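Local coordinates for protein UDP-N-acetylglucosamine 2-epimerase (PDB 4NES) that probably catalyses the reversible epimerisation at C-2 of UDP-N-acetylglucosamine to UDP-N-acetylmannosamine, working as a homodimer with a GT-B fold, at residues F165-T170 against G354-R359; Y142-T147 against R359-G364; L298-I303 against K340-K345. One frame throughout, in Å; residues are numbered along the deposited sequence.

Interaction 1 (F165-T170 against G354-R359); sequences FVVGNT and GERIVR
Val167 and Thr170 meet one side of helix 353-363 at two points of closest backbone approach: Val167 CA lies 6.7 Å from Arg356 CA, and Thr170 CA comes to 5.8 Å from Gly354 CA. Here the edge strand of the seven-stranded parallel sheet, in the N-terminal Rossmann-like domain of the GT-B fold, meets the C-terminal helix. The strand ends at residues 165-166, and the chain then runs past the helix as a loop up to Asn169, the N-cap of helix 170-183. Val167 divides its two methyls between successive helix residues. CG1 rests on the aliphatic stem of Arg356, 3.6 Å from its CG, while CG2 sits 3.9 Å from Ile357 CG1. Arg356 starts with CG anti to the backbone N (chi1 171°) and then bends at chi2, which brings its guanidinium back along the strand; NH2 ends near the plane of the Phe165 ring, at its edge, 4.3 Å from CD2. Ile357 crosses Thr170 at about a right angle, its CD1 3.9 Å from Thr170 CG2. Thr170 CG2 also lies 4.0 Å from Gly354 N. Dispersion therefore carries the direct contact, the arginine contributing chiefly its hydrocarbon stem, whereas Val167 O, Thr170 OG1 and Gly354 N find their hydrogen bonds in Ser353, Lys15 and Asp173, outside the two segments.

Interaction 2 (Y142-T147 against R359-G364); sequences YLFAPT and RILTYG
Leu361 CD2 is the methyl that Tyr142 and Phe144 share. It stands over the centre of one face of the Tyr142 ring, 3.9 Å from the centroid and 10° off the normal, a nearly vertical CH-pi contact. The same methyl meets Phe144 differently, in the plane of that ring at its edge, 3.8 Å from CZ. Ile360 CG2 adjoins it on the Phe144 edge, 3.8 Å from CE1, and also reaches Tyr142 CD2 at 4.1 Å. In Leu361, CG anti to the carbonyl carbon (chi1 -66°) and CD1 anti to CA set CD2 in the corner made by the Tyr142 face and the Phe144 edge. At the outer end of the contact Tyr142 OH lies 3.5 Å from Gly364 CA, and one water joins this hydroxyl to Leu361 O, donating to the carbonyl. With an alanine in place of Tyr142, Leu361 CD2 would probably lose the ring face it rests on and the water its hydroxyl partner. Further out, Ala114 of strand 112-116 borders both rings and Leu361, while Phe165 of strand 164-166 flanks Tyr142 and Ile360. Strand 142-145 and helix 359-363 run nearly antiparallel, at 163°, with their axes 10.9 Å apart. This is the layering of a Rossmann-like domain, and it illustrates a feature of the GT-B fold: the C-terminal helix returns to pack on the sheet of the N-terminal domain.

Interaction 3 (L298-I303 against K340-K345); sequences LKVPCI and KKRNWK
Trp344 forms the close-fitting core of this contact, its indole pressed against the backbone of Lys299, Val300 and Pro301. Lys299 CA lies 3.4 Å from Trp344 CZ2, and the rim of the six-membered ring points at the backbone of Val300 and Pro301, with CH2 3.7 Å from Pro301 N near the indole plane. The indole NE1 donates to Cys296 O, in the last turns of helix 289-298, which helps to fix the ring's rotation. Alongside, Pro301 and Arg342 meet at about a right angle: Pro301 CD stands over the centre of one face of the Arg342 guanidinium, 3.5 Å from CZ, and CG covers the NE side. The arginine gets there as an extended chain from CG to NE that passes Lys299 O, with CB 3.4 Å from that carbonyl oxygen. Its NH2 makes a weak hydrogen bond to Glu282 O, beyond the two segments.

The solvent side is the far end of Lys299, a residue that leaves helix 289-298 through a Schellman motif at positive phi. Its side chain bends at chi2 and then runs straight over the indole, CD 4.1 Å from the centroid of the five-membered ring and 28° off the normal, a CH-pi contact displaced toward the rim. Beyond the ring the ammonium group donates to Trp344 O, NZ to O 2.7 Å. The bond meets the oxygen at a C=O...N angle of 151°, with the donor tilted 29° from the carbonyl plane. A water accepts weakly from the same NZ and also from Trp344 N, so this end is partly hydrated. The lysine thus lays its CD over the aromatic face and spends its charge on a backbone oxygen, fastening the linker between helices 327-338 and 353-363 to the end of helix 289-298.

Interactions 1 and 2 form one continuous layer, their centres 6 Å apart: both use helix 353-363, share Arg359 and reach neighbouring strands of one parallel sheet. Phe165 CD2 of interaction 1 packs 3.6 Å from Ile360 CD1 of interaction 2, and Ala145 N and Val167 N probably bond to Phe165 O and Ala145 O. Interaction 3 belongs to the other sheet's domain, about 25 Å from interaction 1 and 29 Å from interaction 2 between centres, and is nested within the chain loops that both close. All three lie away from the annotated sites, although Thr170 and Val300 side chains come within about 10 and 12 Å of bound UDP.

Interaction 1 (F165-T170 against G354-R359)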
loop_
_atom_site.group_PDB
_atom_site.type_symbol
_atom_site.label_atom_id
_atom_site.label_comp_id
_atom_site.label_asym_id
_atom_site.label_seq_id
_atom_site.Cartn_x
_atom_site.Cartn_y
_atom_site.Cartn_z
ATOM N N PHE A 165 3.551 5.312 -19.192
ATOM C CA PHE A 165 4.454 5.819 -20.219
ATOM C C PHE A 165 5.697 4.957 -20.218
ATOM O O PHE A 165 6.364 4.848 -19.188
ATOM C CB PHE A 165 4.836 7.271 -19.906
ATOM C CG PHE A 165 3.658 8.190 -19.804
ATOM C CD1 PHE A 165 2.956 8.324 -18.610
ATOM C CD2 PHE A 165 3.234 8.901 -20.913
ATOM C CE1 PHE A 165 1.845 9.174 -18.534
ATOM C CE2 PHE A 165 2.138 9.751 -20.841
ATOM C CZ PHE A 165 1.449 9.883 -19.657
ATOM N N VAL A 166 6.015 4.335 -21.355
ATOM C CA VAL A 166 7.240 3.551 -21.464
ATOM C C VAL A 166 8.341 4.491 -21.912
ATOM O O VAL A 166 8.371 4.922 -23.069
ATOM C CB VAL A 166 7.084 2.399 -22.462
ATOM C CG1 VAL A 166 8.381 1.595 -22.540
ATOM C CG2 VAL A 166 5.914 1.500 -22.052
ATOM N N VAL A 167 9.222 4.836 -20.977
ATOM C CA VAL A 167 10.197 5.903 -21.194
ATOM C C VAL A 167 11.648 5.437 -21.165
ATOM O O VAL A 167 12.559 6.239 -21.379
ATOM C CB VAL A 167 10.037 7.050 -20.161
ATOM C CG1 VAL A 167 8.670 7.727 -20.279
ATOM C CG2 VAL A 167 10.272 6.545 -18.731
ATOM N N GLY A 168 11.866 4.145 -20.933
ATOM C CA GLY A 168 13.200 3.611 -20.713
ATOM C C GLY A 168 13.562 3.744 -19.249
ATOM O O GLY A 168 12.793 4.295 -18.462
ATOM N N ASN A 169 14.727 3.223 -18.876
ATOM C CA ASN A 169 15.202 3.352 -17.507
ATOM C C ASN A 169 16.232 4.462 -17.410
ATOM O O ASN A 169 17.185 4.491 -18.192
ATOM C CB ASN A 169 15.771 2.018 -17.003
ATOM C CG ASN A 169 15.892 1.967 -15.488
ATOM O OD1 ASN A 169 16.464 2.855 -14.858
ATOM N ND2 ASN A 169 15.306 0.934 -14.886
ATOM N N THR A 170 16.041 5.377 -16.454
ATOM C CA THR A 170 17.001 6.472 -16.241
ATOM C C THR A 170 18.427 5.997 -15.924
ATOM O O THR A 170 19.379 6.789 -16.016
ATOM C CB THR A 170 16.562 7.432 -15.121
ATOM O OG1 THR A 170 16.460 6.705 -13.892
ATOM C CG2 THR A 170 15.219 8.091 -15.437
ATOM N N GLY A 354 15.231 10.657 -18.440
ATOM C CA GLY A 354 15.032 11.758 -17.509
ATOM C C GLY A 354 14.353 12.940 -18.172
ATOM O O GLY A 354 13.397 13.495 -17.639
ATOM N N GLU A 355 14.832 13.318 -19.349
ATOM C CA GLU A 355 14.237 14.437 -20.067
ATOM C C GLU A 355 12.797 14.129 -20.461
ATOM O O GLU A 355 11.936 15.002 -20.370
ATOM C CB GLU A 355 15.094 14.806 -21.279
ATOM C CG GLU A 355 16.395 15.542 -20.921
ATOM C CD GLU A 355 16.206 17.021 -20.629
ATOM O OE1 GLU A 355 15.058 17.513 -20.678
ATOM O OE2 GLU A 355 17.221 17.703 -20.367
ATOM N N ARG A 356 12.533 12.894 -20.881
ATOM C CA ARG A 356 11.177 12.523 -21.297
ATOM C C ARG A 356 10.202 12.571 -20.119
ATOM O O ARG A 356 9.082 13.065 -20.249
ATOM C CB ARG A 356 11.162 11.142 -21.948
ATOM C CG ARG A 356 9.767 10.590 -22.221
ATOM C CD ARG A 356 9.261 10.896 -23.625
ATOM N NE ARG A 356 8.133 10.027 -23.962
ATOM C CZ ARG A 356 6.858 10.392 -23.945
ATOM N NH1 ARG A 356 6.531 11.627 -23.629
ATOM N NH2 ARG A 356 5.913 9.505 -24.245
ATOM N N ILE A 357 10.650 12.080 -18.968
ATOM C CA ILE A 357 9.849 12.120 -17.744
ATOM C C ILE A 357 9.480 13.547 -17.363
ATOM O O ILE A 357 8.314 13.838 -17.082
ATOM C CB ILE A 357 10.593 11.434 -16.596
ATOM C CG1 ILE A 357 10.568 9.921 -16.816
ATOM C CG2 ILE A 357 9.943 11.765 -15.247
ATOM C CD1 ILE A 357 11.527 9.150 -15.913
ATOM N N VAL A 358 10.454 14.451 -17.395
ATOM C CA VAL A 358 10.182 15.842 -17.058
ATOM C C VAL A 358 9.231 16.493 -18.072
ATOM O O VAL A 358 8.357 17.273 -17.691
ATOM C CB VAL A 358 11.497 16.642 -16.886
ATOM C CG1 VAL A 358 11.227 18.120 -16.685
ATOM C CG2 VAL A 358 12.265 16.116 -15.693
ATOM N N ARG A 359 9.384 16.176 -19.359
ATOM C CA ARG A 359 8.450 16.690 -20.366
ATOM C C ARG A 359 7.021 16.213 -20.096
ATOM O O ARG A 359 6.075 17.003 -20.145
ATOM C CB ARG A 359 8.889 16.304 -21.786
ATOM C CG ARG A 359 7.984 16.882 -22.870
ATOM C CD ARG A 359 8.422 16.414 -24.262
ATOM N NE ARG A 359 7.424 16.725 -25.286
ATOM C CZ ARG A 359 7.388 17.859 -25.976
ATOM N NH1 ARG A 359 8.293 18.802 -25.750
ATOM N NH2 ARG A 359 6.446 18.055 -26.891
#

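Interaction 2 (Y142-T147 against R359-G364)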
loop_
_atom_site.group_PDB
_atom_site.type_symbol
_atom_site.label_atom_id
_atom_site.label_comp_id
_atom_site.label_asym_id
_atom_site.label_seq_id
_atom_site.Cartn_x
_atom_site.Cartn_y
_atom_site.Cartn_z
ATOM N N TYR A 142 1.187 8.812 -12.502
ATOM C CA TYR A 142 2.051 8.628 -13.662
ATOM C C TYR A 142 2.938 7.434 -13.369
ATOM O O TYR A 142 3.598 7.388 -12.322
ATOM C CB TYR A 142 2.941 9.852 -13.897
ATOM C CG TYR A 142 2.202 11.144 -14.119
ATOM C CD1 TYR A 142 1.772 11.904 -13.042
ATOM C CD2 TYR A 142 1.962 11.622 -15.403
ATOM C CE1 TYR A 142 1.110 13.093 -13.233
ATOM C CE2 TYR A 142 1.292 12.821 -15.599
ATOM C CZ TYR A 142 0.874 13.546 -14.508
ATOM O OH TYR A 142 0.209 14.741 -14.680
ATOM N N LEU A 143 2.977 6.484 -14.300
ATOM C CA LEU A 143 3.772 5.273 -14.135
ATOM C C LEU A 143 4.792 5.247 -15.249
ATOM O O LEU A 143 4.450 5.010 -16.411
ATOM C CB LEU A 143 2.889 4.032 -14.171
ATOM C CG LEU A 143 2.002 3.989 -12.925
ATOM C CD1 LEU A 143 0.597 4.460 -13.210
ATOM C CD2 LEU A 143 1.989 2.614 -12.293
ATOM N N PHE A 144 6.033 5.545 -14.895
ATOM C CA PHE A 144 7.100 5.619 -15.879
ATOM C C PHE A 144 7.785 4.267 -15.959
ATOM O O PHE A 144 8.683 3.958 -15.180
ATOM C CB PHE A 144 8.065 6.754 -15.523
ATOM C CG PHE A 144 7.418 8.103 -15.573
ATOM C CD1 PHE A 144 6.962 8.604 -16.782
ATOM C CD2 PHE A 144 7.222 8.853 -14.418
ATOM C CE1 PHE A 144 6.350 9.844 -16.853
ATOM C CE2 PHE A 144 6.618 10.098 -14.481
ATOM C CZ PHE A 144 6.175 10.593 -15.698
ATOM N N ALA A 145 7.327 3.461 -16.911
ATOM C CA ALA A 145 7.786 2.091 -17.080
ATOM C C ALA A 145 9.045 2.054 -17.936
ATOM O O ALA A 145 9.180 2.818 -18.897
ATOM C CB ALA A 145 6.683 1.248 -17.711
ATOM N N PRO A 146 9.999 1.182 -17.586
ATOM C CA PRO A 146 11.240 1.193 -18.379
ATOM C C PRO A 146 11.114 0.401 -19.675
ATOM O O PRO A 146 11.860 0.673 -20.622
ATOM C CB PRO A 146 12.254 0.526 -17.446
ATOM C CG PRO A 146 11.403 -0.380 -16.590
ATOM C CD PRO A 146 10.129 0.387 -16.355
ATOM N N THR A 147 10.188 -0.550 -19.730
ATOM C CA THR A 147 10.059 -1.445 -20.874
ATOM C C THR A 147 8.603 -1.808 -21.122
ATOM O O THR A 147 7.733 -1.587 -20.274
ATOM C CB THR A 147 10.772 -2.789 -20.626
ATOM O OG1 THR A 147 10.146 -3.455 -19.520
ATOM C CG2 THR A 147 12.247 -2.602 -20.332
ATOM N N ARG A 359 9.384 16.176 -19.359
ATOM C CA ARG A 359 8.450 16.690 -20.366
ATOM C C ARG A 359 7.021 16.213 -20.096
ATOM O O ARG A 359 6.075 17.003 -20.145
ATOM C CB ARG A 359 8.889 16.304 -21.786
ATOM C CG ARG A 359 7.984 16.882 -22.870
ATOM C CD ARG A 359 8.422 16.414 -24.262
ATOM N NE ARG A 359 7.424 16.725 -25.286
ATOM C CZ ARG A 359 7.388 17.859 -25.976
ATOM N NH1 ARG A 359 8.293 18.802 -25.750
ATOM N NH2 ARG A 359 6.446 18.055 -26.891
ATOM N N ILE A 360 6.864 14.928 -19.792
ATOM C CA ILE A 360 5.538 14.388 -19.497
ATOM C C ILE A 360 4.903 15.075 -18.291
ATOM O O ILE A 360 3.714 15.417 -18.321
ATOM C CB ILE A 360 5.569 12.851 -19.309
ATOM C CG1 ILE A 360 5.884 12.176 -20.643
ATOM C CG2 ILE A 360 4.234 12.328 -18.752
ATOM C CD1 ILE A 360 6.331 10.725 -20.536
ATOM N N LEU A 361 5.688 15.301 -17.241
ATOM C CA LEU A 361 5.155 15.936 -16.042
ATOM C C LEU A 361 4.820 17.391 -16.319
ATOM O O LEU A 361 3.874 17.925 -15.753
ATOM C CB LEU A 361 6.137 15.824 -14.877
ATOM C CG LEU A 361 6.392 14.409 -14.369
ATOM C CD1 LEU A 361 7.459 14.465 -13.286
ATOM C CD2 LEU A 361 5.109 13.773 -13.842
ATOM N N THR A 362 5.580 18.026 -17.208
ATOM C CA THR A 362 5.315 19.413 -17.573
ATOM C C THR A 362 3.970 19.543 -18.280
ATOM O O THR A 362 3.160 20.415 -17.942
ATOM C CB THR A 362 6.428 19.971 -18.467
ATOM O OG1 THR A 362 7.653 19.993 -17.729
ATOM C CG2 THR A 362 6.105 21.392 -18.924
ATOM N N TYR A 363 3.720 18.666 -19.251
ATOM C CA TYR A 363 2.474 18.730 -20.015
ATOM C C TYR A 363 1.294 18.133 -19.251
ATOM O O TYR A 363 0.167 18.632 -19.359
ATOM C CB TYR A 363 2.626 18.040 -21.370
ATOM C CG TYR A 363 3.357 18.859 -22.417
ATOM C CD1 TYR A 363 4.741 18.926 -22.436
ATOM C CD2 TYR A 363 2.659 19.543 -23.402
ATOM C CE1 TYR A 363 5.415 19.660 -23.400
ATOM C CE2 TYR A 363 3.320 20.282 -24.365
ATOM C CZ TYR A 363 4.697 20.340 -24.359
ATOM O OH TYR A 363 5.361 21.070 -25.317
ATOM N N GLY A 364 1.550 17.079 -18.479
ATOM C CA GLY A 364 0.498 16.390 -17.748
ATOM C C GLY A 364 -0.221 15.359 -18.600
ATOM O O GLY A 364 -0.008 15.291 -19.815
HETATM O O HOH W 1 2.320 16.829 -13.696
#

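Interaction 3 (L298-I303 against K340-K345)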
loop_
_atom_site.group_PDB
_atom_site.type_symbol
_atom_site.label_atom_id
_atom_site.label_comp_id
_atom_site.label_asym_id
_atom_site.label_seq_id
_atom_site.Cartn_x
_atom_site.Cartn_y
_atom_site.Cartn_z
ATOM N N LEU A 298 26.696 -2.047 -19.969
ATOM C CA LEU A 298 28.139 -2.007 -20.182
ATOM C C LEU A 298 28.676 -3.216 -20.942
ATOM O O LEU A 298 29.883 -3.289 -21.213
ATOM C CB LEU A 298 28.855 -1.897 -18.838
ATOM C CG LEU A 298 28.577 -0.609 -18.079
ATOM C CD1 LEU A 298 29.142 -0.681 -16.663
ATOM C CD2 LEU A 298 29.156 0.583 -18.839
ATOM N N LYS A 299 27.787 -4.148 -21.292
ATOM C CA LYS A 299 28.142 -5.368 -22.032
ATOM C C LYS A 299 29.120 -6.251 -21.253
ATOM O O LYS A 299 30.076 -6.804 -21.813
ATOM C CB LYS A 299 28.732 -5.049 -23.410
ATOM C CG LYS A 299 27.919 -4.089 -24.234
ATOM C CD LYS A 299 26.552 -4.629 -24.578
ATOM C CE LYS A 299 25.793 -3.593 -25.408
ATOM N NZ LYS A 299 24.384 -3.974 -25.653
ATOM N N VAL A 300 28.885 -6.367 -19.952
ATOM C CA VAL A 300 29.675 -7.239 -19.104
ATOM C C VAL A 300 28.744 -8.328 -18.616
ATOM O O VAL A 300 27.699 -8.027 -18.060
ATOM C CB VAL A 300 30.258 -6.451 -17.903
ATOM C CG1 VAL A 300 31.062 -7.356 -16.997
ATOM C CG2 VAL A 300 31.127 -5.288 -18.398
ATOM N N PRO A 301 29.097 -9.603 -18.844
ATOM C CA PRO A 301 28.196 -10.682 -18.428
ATOM C C PRO A 301 27.876 -10.642 -16.934
ATOM O O PRO A 301 28.740 -10.338 -16.105
ATOM C CB PRO A 301 28.990 -11.954 -18.760
ATOM C CG PRO A 301 29.987 -11.529 -19.776
ATOM C CD PRO A 301 30.339 -10.116 -19.442
ATOM N N CYS A 302 26.629 -10.954 -16.606
ATOM C CA CYS A 302 26.151 -10.869 -15.238
ATOM C C CYS A 302 25.636 -12.225 -14.759
ATOM O O CYS A 302 25.014 -12.979 -15.522
ATOM C CB CYS A 302 25.039 -9.818 -15.151
ATOM S SG CYS A 302 24.558 -9.380 -13.461
ATOM N N ILE A 303 25.917 -12.543 -13.500
ATOM C CA ILE A 303 25.329 -13.705 -12.847
ATOM C C ILE A 303 24.600 -13.204 -11.615
ATOM O O ILE A 303 25.201 -12.566 -10.742
ATOM C CB ILE A 303 26.395 -14.739 -12.464
ATOM C CG1 ILE A 303 26.987 -15.366 -13.721
ATOM C CG2 ILE A 303 25.791 -15.817 -11.559
ATOM C CD1 ILE A 303 28.251 -16.156 -13.462
ATOM N N LYS A 340 30.737 -16.337 -23.135
ATOM C CA LYS A 340 29.646 -15.593 -23.750
ATOM C C LYS A 340 30.162 -14.404 -24.565
ATOM O O LYS A 340 30.943 -13.596 -24.064
ATOM C CB LYS A 340 28.697 -15.110 -22.651
ATOM C CG LYS A 340 27.622 -14.141 -23.098
ATOM C CD LYS A 340 26.518 -14.846 -23.862
ATOM C CE LYS A 340 25.432 -13.862 -24.252
ATOM N NZ LYS A 340 24.444 -14.457 -25.191
ATOM N N LYS A 341 29.738 -14.304 -25.822
ATOM C CA LYS A 341 30.060 -13.131 -26.631
ATOM C C LYS A 341 29.350 -11.918 -26.043
ATOM O O LYS A 341 28.146 -11.967 -25.780
ATOM C CB LYS A 341 29.612 -13.325 -28.078
ATOM C CG LYS A 341 30.332 -14.423 -28.836
ATOM C CD LYS A 341 29.686 -14.618 -30.200
ATOM C CE LYS A 341 30.718 -14.590 -31.308
ATOM N NZ LYS A 341 31.606 -13.406 -31.175
ATOM N N ARG A 342 30.084 -10.827 -25.854
ATOM C CA ARG A 342 29.520 -9.654 -25.194
ATOM C C ARG A 342 28.762 -8.777 -26.169
ATOM O O ARG A 342 28.985 -7.569 -26.268
ATOM C CB ARG A 342 30.608 -8.899 -24.439
ATOM C CG ARG A 342 31.295 -9.844 -23.483
ATOM C CD ARG A 342 32.401 -9.236 -22.665
ATOM N NE ARG A 342 32.983 -10.280 -21.829
ATOM C CZ ARG A 342 33.570 -10.071 -20.657
ATOM N NH1 ARG A 342 33.657 -8.842 -20.169
ATOM N NH2 ARG A 342 34.058 -11.097 -19.972
ATOM N N ASN A 343 27.868 -9.422 -26.907
ATOM C CA ASN A 343 26.914 -8.725 -27.736
ATOM C C ASN A 343 25.512 -9.145 -27.326
ATOM O O ASN A 343 25.221 -10.329 -27.144
ATOM C CB ASN A 343 27.196 -8.936 -29.236
ATOM C CG ASN A 343 26.565 -10.202 -29.797
ATOM O OD1 ASN A 343 26.550 -11.251 -29.156
ATOM N ND2 ASN A 343 26.050 -10.105 -31.017
ATOM N N TRP A 344 24.674 -8.144 -27.104
ATOM C CA TRP A 344 23.259 -8.339 -26.871
ATOM C C TRP A 344 22.580 -6.998 -27.030
ATOM O O TRP A 344 23.234 -5.961 -27.004
ATOM C CB TRP A 344 22.978 -8.935 -25.481
ATOM C CG TRP A 344 23.707 -8.292 -24.333
ATOM C CD1 TRP A 344 23.424 -7.087 -23.739
ATOM C CD2 TRP A 344 24.801 -8.857 -23.599
ATOM N NE1 TRP A 344 24.293 -6.869 -22.693
ATOM C CE2 TRP A 344 25.156 -7.932 -22.596
ATOM C CE3 TRP A 344 25.531 -10.050 -23.707
ATOM C CZ2 TRP A 344 26.200 -8.172 -21.693
ATOM C CZ3 TRP A 344 26.571 -10.284 -22.816
ATOM C CH2 TRP A 344 26.896 -9.343 -21.826
ATOM N N LYS A 345 21.267 -7.034 -27.211
ATOM C CA LYS A 345 20.455 -5.829 -27.308
ATOM C C LYS A 345 20.385 -5.104 -25.966
ATOM O O LYS A 345 20.473 -5.748 -24.929
ATOM C CB LYS A 345 19.058 -6.227 -27.784
ATOM C CG LYS A 345 17.892 -5.518 -27.117
ATOM C CD LYS A 345 16.656 -5.656 -27.994
ATOM C CE LYS A 345 15.407 -5.132 -27.320
ATOM N NZ LYS A 345 14.939 -6.093 -26.304
HETATM O O HOH W 2 26.095 -5.386 -28.146
#